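PDB 6Z16: multisubunit Na+/H+ antiporter, A subunit from Anoxybacillus flavithermus, which probably exchanges sodium ions for protons across the cell membrane, working as one subunit of a multisubunit antiporter complex. Local coordinates for residues A[84-88]-A[99-104]; A[683-687]-A[702-707]; A[457-461]-A[558-562]; A[174-178]-A[189-194]. All blocks are in the same frame, centred on the assembly; numbering follows the deposited sequence.

Interaction 1. Residues A[84-88]-A[99-104]; sequences VIRAT and FDAYVD
Tyr102 and Arg86 sit opposite each other as a non-hydrogen-bonded pair of a two-stranded antiparallel hairpin, and the tyrosine ring leans over onto the partner strand. Its CG is anti to the backbone N (chi1 -176°), which turns one edge of the ring to the aliphatic part of the arginine: Arg86 CG lies near the ring plane, 3.6 Å from Tyr102 CD1. The guanidinium does not stack, its plane being inclined 61° to the ring. Further out toward the hydroxyl, Val84 comes in obliquely, with Val84 CG2 3.7 Å from Tyr102 CE1 and Val84 CG1 beside the hydroxyl. A serine in place of Tyr102 would probably strip Val84 and the Arg86 methylenes of this cover and leave the arginine chain freer to turn. On the same face, Thr88 and Asp100 run side by side, Thr88 CG2 3.4 Å from Asp100 OD1. The other face carries apolar pairs, Ile85 CB to Val103 CB at 3.8 Å and Ala87 CB to Ala101 CB at 4.2 Å. Four backbone hydrogen bonds fix this register, Ile85 with Val103 and Ala87 with Ala101 each bonding both ways. Around the hairpin, Ala87 and Ala101 pack on Leu31 and helix 32-35, Phe99 reaches helix 159-177 and a phosphatidylethanolamine, and Asp104 is the N-cap residue of helix 105-128.

Interaction 2. Residues A[683-687]-A[702-707]; sequences GYAVA and QLVIET. With K (potassium ion), chain V; PTY (phosphatidylethanolamine), chain B.
The Tyr684 ring meets Leu703 and Thr707 edge-on, with Leu703 CD2 in the ring plane 3.5 Å from Tyr684 CD1 and Thr707 OG1 close to that plane at the hydroxyl end. A phosphatidylethanolamine chain approaches the ring obliquely on the CD2 side, its C24 3.6 Å from Tyr684 CD2. The two segments belong to an antiparallel transmembrane helical hairpin, helices 672-692 and 696-717, in the part of the chain related to MBH subunit D; here the axes of the two segments run 9.0 Å apart at 175°. Gly683 faces the side chain of Glu706, which is poorly ordered, while the Ala687 methyl touches both Leu703 CD2 and the Gln702 side chain. The end of Gln702 turns from the hairpin to a potassium ion, which a polar side chain of another protein chain also binds. Outside the hairpin, Leu703 and Thr707 pack on Val60 and Leu67 of another antiporter subunit. A phenylalanine in place of Tyr684 would probably leave Thr707 OG1 without its donor from the facing helix. The polar link is a short relay: Tyr684 OH donates to Thr707 OG1 at 2.6 Å, and Thr707 OG1 donates in turn to Leu703 O at 2.8 Å, reaching that oxygen from the opposite face of the carbonyl plane to Thr707 N.

Interaction 3. Residues A[457-461]-A[558-562]; sequences WVASI and GVLLF
Trp457 and Phe562 make the aromatic part of this contact, and they meet rim to rim. Their planes stand 80° apart, the tryptophan six-membered ring and the phenylalanine ring have centroids 5.8 Å from each other, and neither lies over the other's face. The closest corner is Trp457 CH2 against Phe562 CD2, at 3.4 Å. Apolar packing fills in around the rings. Val559 takes the middle, sending CG2 to the pyrrole side of the indole, 3.8 Å from Trp457 CD1. Ile461 CD1 wedges between the two helices: it lies 3.7 Å from Val559 CA and 3.7 Å from Phe562 CB, and on its own helix it sits above the rim of one indole face. Separate from these apolar pairs is a methyl-to-hydroxyl contact, Val559 CG1 against Ser460 OG. No hydrogen bond crosses, and the contact is one of van der Waals packing. Behind, Ser460 leans on Lys432 and Phe436 of helix 428-440. The whole is a crossing of two transmembrane helices, 451-472 and 552-567; the axes of segments 457-461 and 558-562 pass 9.5 Å apart at -44°, packing helix 552-567 against a helix of the complex I-related antiporter family.

Interaction 4. Residues A[174-178]-A[189-194]; sequences FLLIA and GAQKSM
Met194 lays its sulfur over a face of the Phe174 ring, a Met-aromatic contact with Met194 SD 3.8 Å from the Phe174 ring centroid and 19° off the ring normal. The sulfur is displaced toward the rim, closest to CE1. Both side chains point the same way, lying alongside each other, and Met194 CB continues the contact down to Phe174 CD1. With CG anti to the backbone N (chi1 178°), Met194 starts out straight and bends only at its last torsion. Ala190 O meets the ring edge near its plane, 3.3 Å from Phe174 CD1, while Ala190 CB lies off the plane on the side opposite the sulfur, 3.7 Å from Phe174 CE1. Ala190 thus occupies the middle of the interface, for the same methyl also touches Ala178, CB to CB, at 3.7 Å. One turn along, Ile177 straddles the second helix at Ala190 and Ser193, its CG2 lying over the backbone at Ala190 and its CD1 3.6 Å from Ser193 OG. No hydrogen bond crosses between the segments. Phe174 also meets Trp431 of a neighbouring antiporter subunit, which packs on Ala178 as well, while Ile177 touches Ala261 and Ser193 touches Trp257 of the same chain. The first helix ends at Ile177, Ala178 is the first residue beyond it, and helix 184-214 follows after a short connection. This is an antiparallel helical hairpin, closed by alanines near its turn, within the membrane bundle that Mrp antiporters share with complex I.

Overall arrangement
Along the chain the order is interaction 1, 4, 3 and then 2, each closing before the next opens. The first three lie in the large antiporter module: the hairpin of interaction 1 is about 32 Å, centre to centre, from interaction 4, and interaction 3 lies about 36 Å from interaction 4. Helix 159-177 ties two of them, since it carries segment 174-178 and also receives Phe99 of the hairpin. Interaction 2 stands apart, about 97 Å from the centre of interaction 3 and on the opposite side of the chain's centre. The subunit is thus a long molecule, with a complex I-like bundle and a remote MBH-like part that both touch other subunits.

Interaction 1. Residues A[84-88]-A[99-104]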
loop_
_atom_site.group_PDB
_atom_site.type_symbol
_atom_site.label_atom_id
_atom_site.label_comp_id
_atom_site.label_asym_id
_atom_site.label_seq_id
_atom_site.Cartn_x
_atom_site.Cartn_y
_atom_site.Cartn_z
ATOM N N VAL A 84 5.890 52.719 -96.666
ATOM C CA VAL A 84 5.746 51.373 -96.132
ATOM C C VAL A 84 4.625 51.347 -95.104
ATOM O O VAL A 84 4.188 52.380 -94.589
ATOM C CB VAL A 84 7.062 50.875 -95.516
ATOM C CG1 VAL A 84 8.129 50.820 -96.581
ATOM C CG2 VAL A 84 7.488 51.794 -94.378
ATOM N N ILE A 85 4.154 50.141 -94.802
ATOM C CA ILE A 85 3.027 49.946 -93.893
ATOM C C ILE A 85 3.495 49.105 -92.714
ATOM O O ILE A 85 3.887 47.947 -92.890
ATOM C CB ILE A 85 1.841 49.284 -94.604
ATOM C CG1 ILE A 85 1.415 50.124 -95.805
ATOM C CG2 ILE A 85 0.689 49.088 -93.647
ATOM C CD1 ILE A 85 1.026 51.542 -95.451
ATOM N N ARG A 86 3.444 49.678 -91.514
ATOM C CA ARG A 86 3.971 49.040 -90.316
ATOM C C ARG A 86 2.852 48.779 -89.320
ATOM O O ARG A 86 1.965 49.616 -89.135
ATOM C CB ARG A 86 5.050 49.909 -89.673
ATOM C CG ARG A 86 6.283 50.078 -90.534
ATOM C CD ARG A 86 7.330 50.962 -89.879
ATOM N NE ARG A 86 7.886 50.358 -88.674
ATOM C CZ ARG A 86 7.682 50.824 -87.447
ATOM N NH1 ARG A 86 6.937 51.905 -87.262
ATOM N NH2 ARG A 86 8.223 50.211 -86.404
ATOM N N ALA A 87 2.901 47.616 -88.673
ATOM C CA ALA A 87 1.893 47.240 -87.692
ATOM C C ALA A 87 2.536 46.367 -86.626
ATOM O O ALA A 87 3.550 45.712 -86.867
ATOM C CB ALA A 87 0.720 46.511 -88.345
ATOM N N THR A 88 1.925 46.350 -85.441
ATOM C CA THR A 88 2.523 45.696 -84.282
ATOM C C THR A 88 1.431 45.077 -83.422
ATOM O O THR A 88 0.438 45.739 -83.118
ATOM C CB THR A 88 3.336 46.707 -83.456
ATOM O OG1 THR A 88 4.340 47.308 -84.281
ATOM C CG2 THR A 88 4.024 46.034 -82.288
ATOM N N PHE A 99 4.326 40.216 -82.787
ATOM C CA PHE A 99 4.014 39.965 -84.185
ATOM C C PHE A 99 4.093 41.315 -84.872
ATOM O O PHE A 99 3.140 42.096 -84.868
ATOM C CB PHE A 99 2.642 39.329 -84.341
ATOM C CG PHE A 99 2.577 37.928 -83.853
ATOM C CD1 PHE A 99 3.042 36.893 -84.639
ATOM C CD2 PHE A 99 2.053 37.640 -82.610
ATOM C CE1 PHE A 99 2.986 35.594 -84.195
ATOM C CE2 PHE A 99 1.993 36.338 -82.159
ATOM C CZ PHE A 99 2.461 35.317 -82.955
ATOM N N ASP A 100 5.267 41.630 -85.397
ATOM C CA ASP A 100 5.385 42.820 -86.213
ATOM C C ASP A 100 4.976 42.491 -87.642
ATOM O O ASP A 100 4.957 41.332 -88.059
ATOM C CB ASP A 100 6.810 43.362 -86.193
ATOM C CG ASP A 100 7.233 43.857 -84.838
ATOM O OD1 ASP A 100 6.361 44.278 -84.058
ATOM O OD2 ASP A 100 8.449 43.835 -84.555
ATOM N N ALA A 101 4.637 43.532 -88.391
ATOM C CA ALA A 101 4.315 43.394 -89.801
ATOM C C ALA A 101 4.853 44.612 -90.526
ATOM O O ALA A 101 4.620 45.746 -90.101
ATOM C CB ALA A 101 2.810 43.250 -90.030
ATOM N N TYR A 102 5.582 44.368 -91.609
ATOM C CA TYR A 102 6.201 45.414 -92.406
ATOM C C TYR A 102 5.868 45.122 -93.854
ATOM O O TYR A 102 6.082 44.003 -94.325
ATOM C CB TYR A 102 7.713 45.438 -92.195
ATOM C CG TYR A 102 8.460 46.537 -92.897
ATOM C CD1 TYR A 102 8.465 47.825 -92.394
ATOM C CD2 TYR A 102 9.193 46.278 -94.041
ATOM C CE1 TYR A 102 9.170 48.832 -93.018
ATOM C CE2 TYR A 102 9.898 47.275 -94.677
ATOM C CZ TYR A 102 9.883 48.551 -94.162
ATOM O OH TYR A 102 10.589 49.549 -94.790
ATOM N N VAL A 103 5.320 46.112 -94.545
ATOM C CA VAL A 103 4.836 45.935 -95.904
ATOM C C VAL A 103 5.565 46.922 -96.799
ATOM O O VAL A 103 5.441 48.142 -96.625
ATOM C CB VAL A 103 3.316 46.116 -95.996
ATOM C CG1 VAL A 103 2.885 46.083 -97.417
ATOM C CG2 VAL A 103 2.610 45.015 -95.231
ATOM N N ASP A 104 6.326 46.382 -97.745
ATOM C CA ASP A 104 7.034 47.137 -98.771
ATOM C C ASP A 104 6.869 46.366 -100.078
ATOM O O ASP A 104 5.976 45.521 -100.204
ATOM C CB ASP A 104 8.497 47.396 -98.365
ATOM C CG ASP A 104 9.289 46.116 -98.089
ATOM O OD1 ASP A 104 8.722 45.004 -98.104
ATOM O OD2 ASP A 104 10.507 46.232 -97.846
#

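Interaction 2. Residues A[683-687]-A[702-707]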
loop_
_atom_site.group_PDB
_atom_site.type_symbol
_atom_site.label_atom_id
_atom_site.label_comp_id
_atom_site.label_asym_id
_atom_site.label_seq_id
_atom_site.Cartn_x
_atom_site.Cartn_y
_atom_site.Cartn_z
ATOM N N GLY A 683 26.836 -6.713 -37.038
ATOM C CA GLY A 683 25.813 -5.865 -36.435
ATOM C C GLY A 683 25.952 -5.726 -34.927
ATOM O O GLY A 683 25.890 -4.615 -34.382
ATOM N N TYR A 684 26.179 -6.848 -34.237
ATOM C CA TYR A 684 26.326 -6.791 -32.783
ATOM C C TYR A 684 27.621 -6.102 -32.373
ATOM O O TYR A 684 27.669 -5.425 -31.341
ATOM C CB TYR A 684 26.240 -8.186 -32.163
ATOM C CG TYR A 684 24.870 -8.817 -32.282
ATOM C CD1 TYR A 684 23.797 -8.306 -31.586
ATOM C CD2 TYR A 684 24.666 -9.959 -33.036
ATOM C CE1 TYR A 684 22.550 -8.871 -31.682
ATOM C CE2 TYR A 684 23.421 -10.533 -33.145
ATOM C CZ TYR A 684 22.369 -9.989 -32.458
ATOM O OH TYR A 684 21.128 -10.562 -32.550
ATOM N N ALA A 685 28.661 -6.186 -33.195
ATOM C CA ALA A 685 29.878 -5.473 -32.852
ATOM C C ALA A 685 29.815 -3.992 -33.211
ATOM O O ALA A 685 30.497 -3.184 -32.575
ATOM C CB ALA A 685 31.057 -6.144 -33.525
ATOM N N VAL A 686 28.993 -3.605 -34.192
ATOM C CA VAL A 686 28.711 -2.184 -34.398
ATOM C C VAL A 686 27.937 -1.628 -33.208
ATOM O O VAL A 686 28.183 -0.501 -32.756
ATOM C CB VAL A 686 27.973 -1.969 -35.738
ATOM C CG1 VAL A 686 27.392 -0.573 -35.848
ATOM C CG2 VAL A 686 28.928 -2.159 -36.894
ATOM N N ALA A 687 27.035 -2.439 -32.643
ATOM C CA ALA A 687 26.376 -2.069 -31.390
ATOM C C ALA A 687 27.372 -1.932 -30.243
ATOM O O ALA A 687 27.231 -1.049 -29.389
ATOM C CB ALA A 687 25.303 -3.095 -31.041
ATOM N N GLN A 702 20.142 -0.653 -32.229
ATOM C CA GLN A 702 20.982 -1.450 -33.109
ATOM C C GLN A 702 20.895 -2.930 -32.772
ATOM O O GLN A 702 20.788 -3.761 -33.678
ATOM C CB GLN A 702 22.426 -0.961 -33.008
ATOM C CG GLN A 702 23.389 -1.622 -33.968
ATOM C CD GLN A 702 23.202 -1.153 -35.387
ATOM O OE1 GLN A 702 23.033 0.034 -35.635
ATOM N NE2 GLN A 702 23.231 -2.079 -36.328
ATOM N N LEU A 703 20.913 -3.272 -31.476
ATOM C CA LEU A 703 20.811 -4.670 -31.064
ATOM C C LEU A 703 19.479 -5.280 -31.480
ATOM O O LEU A 703 19.442 -6.373 -32.070
ATOM C CB LEU A 703 20.997 -4.785 -29.552
ATOM C CG LEU A 703 22.389 -4.558 -28.970
ATOM C CD1 LEU A 703 22.286 -4.373 -27.486
ATOM C CD2 LEU A 703 23.280 -5.715 -29.253
ATOM N N VAL A 704 18.376 -4.561 -31.230
ATOM C CA VAL A 704 17.065 -5.129 -31.558
ATOM C C VAL A 704 16.867 -5.234 -33.069
ATOM O O VAL A 704 16.401 -6.268 -33.578
ATOM C CB VAL A 704 15.949 -4.313 -30.890
ATOM C CG1 VAL A 704 14.588 -4.824 -31.312
ATOM C CG2 VAL A 704 16.086 -4.429 -29.415
ATOM N N ILE A 705 17.264 -4.196 -33.811
ATOM C CA ILE A 705 17.074 -4.189 -35.255
ATOM C C ILE A 705 17.962 -5.222 -35.944
ATOM O O ILE A 705 17.518 -5.886 -36.891
ATOM C CB ILE A 705 17.280 -2.751 -35.769
ATOM C CG1 ILE A 705 16.059 -1.910 -35.398
ATOM C CG2 ILE A 705 17.544 -2.695 -37.258
ATOM C CD1 ILE A 705 16.247 -0.447 -35.568
ATOM N N GLU A 706 19.183 -5.449 -35.441
ATOM C CA GLU A 706 20.004 -6.502 -36.026
ATOM C C GLU A 706 19.474 -7.889 -35.716
ATOM O O GLU A 706 19.578 -8.772 -36.571
ATOM C CB GLU A 706 21.456 -6.388 -35.579
ATOM C CG GLU A 706 22.144 -5.217 -36.217
ATOM C CD GLU A 706 22.221 -5.333 -37.726
ATOM O OE1 GLU A 706 22.473 -6.446 -38.235
ATOM O OE2 GLU A 706 21.983 -4.314 -38.408
ATOM N N THR A 707 18.869 -8.097 -34.542
ATOM C CA THR A 707 18.278 -9.410 -34.277
ATOM C C THR A 707 17.093 -9.685 -35.200
ATOM O O THR A 707 16.981 -10.786 -35.767
ATOM C CB THR A 707 17.861 -9.509 -32.814
ATOM O OG1 THR A 707 18.982 -9.179 -31.991
ATOM C CG2 THR A 707 17.438 -10.929 -32.487
HETATM K K K V . 24.307 0.167 -38.287
HETATM C C1 PTY B . 27.382 -21.388 -38.767
HETATM C C2 PTY B . 24.168 -26.985 -41.686
HETATM C C3 PTY B . 25.185 -26.225 -40.806
HETATM O O4 PTY B . 28.559 -20.791 -39.357
HETATM C C5 PTY B . 27.123 -22.375 -41.081
HETATM C C6 PTY B . 26.665 -22.376 -39.649
HETATM O O7 PTY B . 25.275 -21.936 -39.629
HETATM C C8 PTY B . 24.486 -22.383 -38.640
HETATM O O10 PTY B . 24.815 -23.225 -37.850
HETATM C C11 PTY B . 23.153 -21.697 -38.670
HETATM C C12 PTY B . 22.346 -21.837 -37.390
HETATM C C13 PTY B . 22.953 -21.114 -36.203
HETATM C C14 PTY B . 23.054 -19.612 -36.382
HETATM C C15 PTY B . 21.724 -18.920 -36.624
HETATM C C16 PTY B . 21.847 -17.410 -36.726
HETATM C C17 PTY B . 22.319 -16.748 -35.451
HETATM C C18 PTY B . 22.903 -15.363 -35.645
HETATM C C19 PTY B . 23.740 -14.932 -34.462
HETATM C C20 PTY B . 24.538 -13.663 -34.661
HETATM C C21 PTY B . 25.570 -13.457 -33.568
HETATM C C22 PTY B . 25.010 -13.639 -32.163
HETATM C C23 PTY B . 26.039 -13.465 -31.060
HETATM C C24 PTY B . 26.766 -12.138 -31.125
HETATM C C25 PTY B . 27.834 -11.965 -30.063
HETATM C C26 PTY B . 28.757 -10.784 -30.302
HETATM C C27 PTY B . 30.164 -11.178 -30.714
HETATM C C28 PTY B . 30.265 -11.818 -32.077
HETATM C C29 PTY B . 31.558 -12.558 -32.279
HETATM C C30 PTY B . 29.735 -21.340 -39.056
HETATM C C31 PTY B . 30.829 -20.324 -39.127
HETATM O O30 PTY B . 29.875 -22.487 -38.734
HETATM C C32 PTY B . 30.534 -19.141 -38.216
HETATM C C33 PTY B . 31.557 -18.035 -38.341
HETATM C C34 PTY B . 31.284 -16.827 -37.462
HETATM C C35 PTY B . 32.337 -15.746 -37.617
HETATM C C36 PTY B . 32.239 -14.617 -36.609
HETATM C C37 PTY B . 33.474 -13.735 -36.590
HETATM C C38 PTY B . 33.539 -12.787 -35.412
HETATM C C39 PTY B . 34.911 -12.166 -35.218
HETATM C C40 PTY B . 35.087 -11.457 -33.885
HETATM C C41 PTY B . 34.120 -10.310 -33.656
HETATM C C42 PTY B . 34.102 -9.813 -32.221
HETATM C C43 PTY B . 32.976 -8.853 -31.912
HETATM C C44 PTY B . 32.825 -8.564 -30.437
HETATM P P1 PTY B . 26.946 -24.815 -42.243
HETATM O O11 PTY B . 25.542 -25.016 -41.523
HETATM O O12 PTY B . 27.735 -26.103 -42.038
HETATM O O13 PTY B . 26.776 -24.407 -43.652
HETATM O O14 PTY B . 27.688 -23.669 -41.382
HETATM N N1 PTY B . 23.626 -28.118 -40.929
#

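Interaction 3. Residues A[457-461]-A[558-562]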
loop_
_atom_site.group_PDB
_atom_site.type_symbol
_atom_site.label_atom_id
_atom_site.label_comp_id
_atom_site.label_asym_id
_atom_site.label_seq_id
_atom_site.Cartn_x
_atom_site.Cartn_y
_atom_site.Cartn_z
ATOM N N TRP A 457 25.103 28.538 -119.703
ATOM C CA TRP A 457 24.628 28.446 -121.077
ATOM C C TRP A 457 24.212 27.024 -121.427
ATOM O O TRP A 457 23.127 26.819 -121.993
ATOM C CB TRP A 457 25.707 28.940 -122.037
ATOM C CG TRP A 457 25.303 28.836 -123.458
ATOM C CD1 TRP A 457 24.385 29.599 -124.109
ATOM C CD2 TRP A 457 25.756 27.862 -124.398
ATOM N NE1 TRP A 457 24.266 29.184 -125.412
ATOM C CE2 TRP A 457 25.093 28.110 -125.610
ATOM C CE3 TRP A 457 26.671 26.811 -124.334
ATOM C CZ2 TRP A 457 25.315 27.345 -126.748
ATOM C CZ3 TRP A 457 26.888 26.051 -125.458
ATOM C CH2 TRP A 457 26.220 26.325 -126.649
ATOM N N VAL A 458 24.998 26.021 -121.006
ATOM C CA VAL A 458 24.611 24.670 -121.392
ATOM C C VAL A 458 23.423 24.222 -120.567
ATOM O O VAL A 458 22.652 23.367 -121.031
ATOM C CB VAL A 458 25.757 23.637 -121.299
ATOM C CG1 VAL A 458 26.971 24.100 -122.066
ATOM C CG2 VAL A 458 26.109 23.267 -119.876
ATOM N N ALA A 459 23.213 24.860 -119.400
ATOM C CA ALA A 459 22.011 24.621 -118.612
ATOM C C ALA A 459 20.770 24.951 -119.422
ATOM O O ALA A 459 19.830 24.144 -119.478
ATOM C CB ALA A 459 22.049 25.444 -117.328
ATOM N N SER A 460 20.814 26.075 -120.153
ATOM C CA SER A 460 19.678 26.461 -120.977
ATOM C C SER A 460 19.445 25.462 -122.095
ATOM O O SER A 460 18.282 25.156 -122.393
ATOM C CB SER A 460 19.879 27.858 -121.547
ATOM O OG SER A 460 18.764 28.232 -122.331
ATOM N N ILE A 461 20.535 24.889 -122.637
ATOM C CA ILE A 461 20.433 23.816 -123.626
ATOM C C ILE A 461 19.623 22.671 -123.057
ATOM O O ILE A 461 18.587 22.277 -123.618
ATOM C CB ILE A 461 21.831 23.330 -124.044
ATOM C CG1 ILE A 461 22.633 24.449 -124.695
ATOM C CG2 ILE A 461 21.712 22.125 -124.966
ATOM C CD1 ILE A 461 22.052 24.903 -125.976
ATOM N N GLY A 558 21.574 30.407 -130.566
ATOM C CA GLY A 558 22.362 29.192 -130.466
ATOM C C GLY A 558 21.775 28.176 -129.511
ATOM O O GLY A 558 21.879 26.970 -129.757
ATOM N N VAL A 559 21.159 28.649 -128.417
ATOM C CA VAL A 559 20.386 27.773 -127.527
ATOM C C VAL A 559 19.289 27.053 -128.302
ATOM O O VAL A 559 19.140 25.827 -128.212
ATOM C CB VAL A 559 19.806 28.580 -126.349
ATOM C CG1 VAL A 559 18.749 27.773 -125.618
ATOM C CG2 VAL A 559 20.897 28.957 -125.376
ATOM N N LEU A 560 18.552 27.810 -129.118
ATOM C CA LEU A 560 17.455 27.261 -129.914
ATOM C C LEU A 560 17.955 26.231 -130.924
ATOM O O LEU A 560 17.430 25.112 -130.993
ATOM C CB LEU A 560 16.728 28.408 -130.613
ATOM C CG LEU A 560 15.515 28.121 -131.490
ATOM C CD1 LEU A 560 14.410 27.488 -130.674
ATOM C CD2 LEU A 560 15.033 29.414 -132.134
ATOM N N LEU A 561 19.003 26.578 -131.683
ATOM C CA LEU A 561 19.514 25.679 -132.721
ATOM C C LEU A 561 20.136 24.418 -132.129
ATOM O O LEU A 561 19.927 23.316 -132.651
ATOM C CB LEU A 561 20.536 26.413 -133.599
ATOM C CG LEU A 561 21.137 25.589 -134.744
ATOM C CD1 LEU A 561 20.044 25.136 -135.696
ATOM C CD2 LEU A 561 22.206 26.372 -135.489
ATOM N N PHE A 562 20.866 24.551 -131.018
ATOM C CA PHE A 562 21.515 23.386 -130.436
ATOM C C PHE A 562 20.513 22.486 -129.726
ATOM O O PHE A 562 20.668 21.261 -129.749
ATOM C CB PHE A 562 22.638 23.823 -129.498
ATOM C CG PHE A 562 23.831 24.412 -130.207
ATOM C CD1 PHE A 562 24.038 24.202 -131.564
ATOM C CD2 PHE A 562 24.736 25.187 -129.517
ATOM C CE1 PHE A 562 25.132 24.755 -132.203
ATOM C CE2 PHE A 562 25.829 25.741 -130.147
ATOM C CZ PHE A 562 26.028 25.527 -131.492
#

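Interaction 4. Residues A[174-178]-A[189-194]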
loop_
_atom_site.group_PDB
_atom_site.type_symbol
_atom_site.label_atom_id
_atom_site.label_comp_id
_atom_site.label_asym_id
_atom_site.label_seq_id
_atom_site.Cartn_x
_atom_site.Cartn_y
_atom_site.Cartn_z
ATOM N N PHE A 174 3.581 19.186 -94.647
ATOM C CA PHE A 174 3.658 17.782 -94.245
ATOM C C PHE A 174 2.288 17.120 -94.223
ATOM O O PHE A 174 2.146 15.956 -94.613
ATOM C CB PHE A 174 4.320 17.682 -92.871
ATOM C CG PHE A 174 4.171 16.340 -92.219
ATOM C CD1 PHE A 174 4.881 15.247 -92.676
ATOM C CD2 PHE A 174 3.322 16.178 -91.137
ATOM C CE1 PHE A 174 4.740 14.009 -92.075
ATOM C CE2 PHE A 174 3.171 14.948 -90.535
ATOM C CZ PHE A 174 3.883 13.862 -91.001
ATOM N N LEU A 175 1.269 17.848 -93.769
ATOM C CA LEU A 175 -0.085 17.302 -93.771
ATOM C C LEU A 175 -0.642 17.181 -95.184
ATOM O O LEU A 175 -1.333 16.207 -95.501
ATOM C CB LEU A 175 -0.993 18.176 -92.914
ATOM C CG LEU A 175 -0.727 18.119 -91.419
ATOM C CD1 LEU A 175 -1.499 19.201 -90.713
ATOM C CD2 LEU A 175 -1.133 16.758 -90.911
ATOM N N LEU A 176 -0.351 18.160 -96.046
ATOM C CA LEU A 176 -0.914 18.163 -97.394
ATOM C C LEU A 176 -0.289 17.114 -98.305
ATOM O O LEU A 176 -0.970 16.605 -99.200
ATOM C CB LEU A 176 -0.771 19.545 -98.017
ATOM C CG LEU A 176 -1.790 20.580 -97.571
ATOM C CD1 LEU A 176 -1.374 21.947 -98.016
ATOM C CD2 LEU A 176 -3.110 20.212 -98.196
ATOM N N ILE A 177 0.993 16.790 -98.111
ATOM C CA ILE A 177 1.640 15.788 -98.961
ATOM C C ILE A 177 1.084 14.391 -98.694
ATOM O O ILE A 177 0.896 13.600 -99.626
ATOM C CB ILE A 177 3.169 15.862 -98.774
ATOM C CG1 ILE A 177 3.689 17.184 -99.317
ATOM C CG2 ILE A 177 3.883 14.752 -99.504
ATOM C CD1 ILE A 177 5.094 17.491 -98.918
ATOM N N ALA A 178 0.738 14.088 -97.447
ATOM C CA ALA A 178 0.238 12.768 -97.068
ATOM C C ALA A 178 -1.279 12.726 -97.008
ATOM O O ALA A 178 -1.839 12.118 -96.093
ATOM C CB ALA A 178 0.826 12.340 -95.733
ATOM N N GLY A 189 7.106 10.007 -98.718
ATOM C CA GLY A 189 7.380 11.361 -99.171
ATOM C C GLY A 189 7.159 12.404 -98.094
ATOM O O GLY A 189 7.956 13.338 -97.953
ATOM N N ALA A 190 6.099 12.236 -97.296
ATOM C CA ALA A 190 5.824 13.170 -96.209
ATOM C C ALA A 190 6.891 13.098 -95.130
ATOM O O ALA A 190 7.321 14.137 -94.614
ATOM C CB ALA A 190 4.455 12.883 -95.609
ATOM N N GLN A 191 7.356 11.886 -94.813
ATOM C CA GLN A 191 8.392 11.708 -93.800
ATOM C C GLN A 191 9.707 12.338 -94.232
ATOM O O GLN A 191 10.345 13.058 -93.449
ATOM C CB GLN A 191 8.574 10.219 -93.531
ATOM C CG GLN A 191 9.512 9.888 -92.405
ATOM C CD GLN A 191 9.591 8.405 -92.158
ATOM O OE1 GLN A 191 8.979 7.614 -92.874
ATOM N NE2 GLN A 191 10.340 8.014 -91.137
ATOM N N LYS A 192 10.102 12.115 -95.490
ATOM C CA LYS A 192 11.367 12.651 -95.980
ATOM C C LYS A 192 11.329 14.172 -96.095
ATOM O O LYS A 192 12.280 14.852 -95.679
ATOM C CB LYS A 192 11.711 11.995 -97.314
ATOM C CG LYS A 192 13.018 12.449 -97.920
ATOM C CD LYS A 192 13.465 11.493 -99.003
ATOM C CE LYS A 192 12.608 11.593 -100.234
ATOM N NZ LYS A 192 13.128 10.707 -101.307
ATOM N N SER A 193 10.227 14.721 -96.617
ATOM C CA SER A 193 10.093 16.169 -96.733
ATOM C C SER A 193 10.052 16.835 -95.365
ATOM O O SER A 193 10.648 17.907 -95.171
ATOM C CB SER A 193 8.838 16.505 -97.532
ATOM O OG SER A 193 7.678 16.066 -96.849
ATOM N N MET A 194 9.391 16.180 -94.401
ATOM C CA MET A 194 9.347 16.660 -93.027
ATOM C C MET A 194 10.738 16.732 -92.419
ATOM O O MET A 194 11.121 17.765 -91.865
ATOM C CB MET A 194 8.454 15.742 -92.198
ATOM C CG MET A 194 8.360 16.119 -90.738
ATOM S SD MET A 194 7.398 14.921 -89.801
ATOM C CE MET A 194 8.521 13.524 -89.787
#